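Peptidase M16 inactive domain family protein (Pseudomonas fluorescens, PDB 3GWB) is a peptidase M16 family protein that lacks the HXXEH zinc motif and is probably a non-catalytic partner of an active M16 peptidase. Local coordinates at residues 333-338 against 408-413. Residues are numbered along the deposited sequence; the frame is centred on the assembly and turned at random.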
# COMPACT_ATOMS: atom_id res chain seq x y z
N VAL A 333 21.85 25.36 -1.47
CA VAL A 333 22.17 24.27 -2.38
C VAL A 333 21.38 24.43 -3.67
O VAL A 333 21.89 24.19 -4.77
CB VAL A 333 21.82 22.90 -1.76
CG1 VAL A 333 21.93 21.81 -2.82
CG2 VAL A 333 22.76 22.61 -0.60
N PHE A 334 20.13 24.84 -3.54
CA PHE A 334 19.27 25.04 -4.70
C PHE A 334 19.79 26.20 -5.55
O PHE A 334 19.90 26.10 -6.77
CB PHE A 334 17.84 25.34 -4.26
CG PHE A 334 16.90 25.57 -5.39
CD1 PHE A 334 16.64 24.57 -6.32
CD2 PHE A 334 16.25 26.80 -5.53
CE1 PHE A 334 15.75 24.78 -7.37
CE2 PHE A 334 15.36 27.02 -6.58
CZ PHE A 334 15.11 26.00 -7.50
N ALA A 335 20.09 27.32 -4.88
CA ALA A 335 20.59 28.50 -5.58
C ALA A 335 21.88 28.15 -6.31
O ALA A 335 22.04 28.49 -7.49
CB ALA A 335 20.84 29.62 -4.59
N GLU A 336 22.78 27.48 -5.61
CA GLU A 336 24.06 27.06 -6.15
C GLU A 336 23.89 26.15 -7.36
O GLU A 336 24.64 26.25 -8.33
CB GLU A 336 24.87 26.36 -5.04
CG GLU A 336 26.06 25.52 -5.51
CD GLU A 336 27.05 26.30 -6.36
OE1 GLU A 336 27.39 27.45 -5.99
OE2 GLU A 336 27.49 25.74 -7.39
N TYR A 337 22.90 25.26 -7.31
CA TYR A 337 22.65 24.36 -8.43
C TYR A 337 22.18 25.11 -9.68
O TYR A 337 22.66 24.85 -10.78
CB TYR A 337 21.59 23.31 -8.06
CG TYR A 337 21.42 22.24 -9.11
CD1 TYR A 337 22.45 21.34 -9.39
CD2 TYR A 337 20.23 22.12 -9.83
CE1 TYR A 337 22.30 20.36 -10.37
CE2 TYR A 337 20.07 21.13 -10.81
CZ TYR A 337 21.11 20.25 -11.08
OH TYR A 337 20.97 19.27 -12.05
N LEU A 338 21.23 26.03 -9.52
CA LEU A 338 20.72 26.79 -10.66
C LEU A 338 21.81 27.70 -11.22
O LEU A 338 21.87 27.95 -12.43
CB LEU A 338 19.52 27.65 -10.26
CG LEU A 338 18.22 26.93 -9.91
CD1 LEU A 338 17.13 27.97 -9.65
CD2 LEU A 338 17.81 26.02 -11.07
N LEU A 408 12.76 27.69 -13.35
CA LEU A 408 12.82 27.89 -11.91
C LEU A 408 13.62 29.13 -11.55
O LEU A 408 14.54 29.52 -12.25
CB LEU A 408 13.46 26.68 -11.24
CG LEU A 408 12.74 25.34 -11.39
CD1 LEU A 408 13.61 24.24 -10.79
CD2 LEU A 408 11.38 25.41 -10.70
N ASN A 409 13.26 29.75 -10.42
CA ASN A 409 13.93 30.95 -9.96
C ASN A 409 13.92 30.94 -8.44
O ASN A 409 12.89 30.68 -7.82
CB ASN A 409 13.20 32.19 -10.48
CG ASN A 409 13.91 33.49 -10.14
OD1 ASN A 409 14.13 33.81 -8.97
ND2 ASN A 409 14.28 34.24 -11.18
N VAL A 410 15.07 31.22 -7.83
CA VAL A 410 15.18 31.22 -6.38
C VAL A 410 14.28 32.25 -5.70
O VAL A 410 13.90 32.07 -4.54
CB VAL A 410 16.64 31.45 -5.92
CG1 VAL A 410 17.52 30.32 -6.42
CG2 VAL A 410 17.14 32.79 -6.44
N ASP A 411 13.94 33.32 -6.42
CA ASP A 411 13.10 34.39 -5.86
C ASP A 411 11.61 34.08 -5.89
O ASP A 411 10.80 34.87 -5.40
CB ASP A 411 13.33 35.70 -6.63
CG ASP A 411 14.75 36.22 -6.52
OD1 ASP A 411 15.34 36.15 -5.42
OD2 ASP A 411 15.28 36.73 -7.53
N LYS A 412 11.23 32.95 -6.47
CA LYS A 412 9.81 32.60 -6.58
C LYS A 412 9.33 31.50 -5.64
O LYS A 412 8.15 31.16 -5.64
CB LYS A 412 9.49 32.20 -8.02
CG LYS A 412 9.69 33.29 -9.06
CD LYS A 412 9.20 32.81 -10.41
CE LYS A 412 9.21 33.91 -11.47
NZ LYS A 412 10.58 34.38 -11.78
N MSE A 413 10.24 30.95 -4.85
CA MSE A 413 9.88 29.86 -3.94
C MSE A 413 8.89 30.23 -2.85
O MSE A 413 8.97 31.29 -2.22
CB MSE A 413 11.14 29.26 -3.29
CG MSE A 413 11.85 28.24 -4.16
SE MSE A 413 10.97 26.65 -4.31
CE MSE A 413 12.36 25.51 -4.34
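Asn409 O takes two donors, Lys412 N at 3.1 Å and Gln256 NE2 of strand 249-257, while the neighbouring Asn409 N faces the Leu338 CD1 methyl. The bond from Lys412 N closes a type I beta turn over 409-412. Beside it is an Asx turn: Asn409 OD1 accepts the backbone N-H of Asp411 at 2.6 Å, in the plane of its amide carbonyl. The chain bends just where Val410 reaches over to Ala335 and Phe334.

Side chain to side chain, everything across to the helix is apolar, and the Phe334 ring is the centrepiece. With CG anti to the backbone N (chi1 179°), the ring leaves the helix towards 408-413. Met413, a selenomethionine whose chain is bent at chi2 and chi3, comes from the opposite direction and lays its CE methyl over one face, 4.2 Å from the ring centroid and 17° off the normal: a CH-pi contact. Leu338 CG lies above the opposite face, offset toward the rim, so each face has an aliphatic neighbour. Near the ring plane, Leu408 CD1 meets Phe334 CZ at 4.0 Å, the two side chains crossing at about a right angle.

Val410 works through one branch. Its CG1 sits 3.7 Å from Ala335 CA and also touches Phe334 CD2 and Leu338 CD1, meeting three helix residues at once while the valine as a whole remains exposed.

The contact thus packs helix 323-340 against the loop joining helix 397-407 to strand 414-419 of the five-stranded mixed sheet. Leu276 of helix 266-277 also touches Phe334, and Leu408 and Met413 rest on Phe312 of strand 311-319.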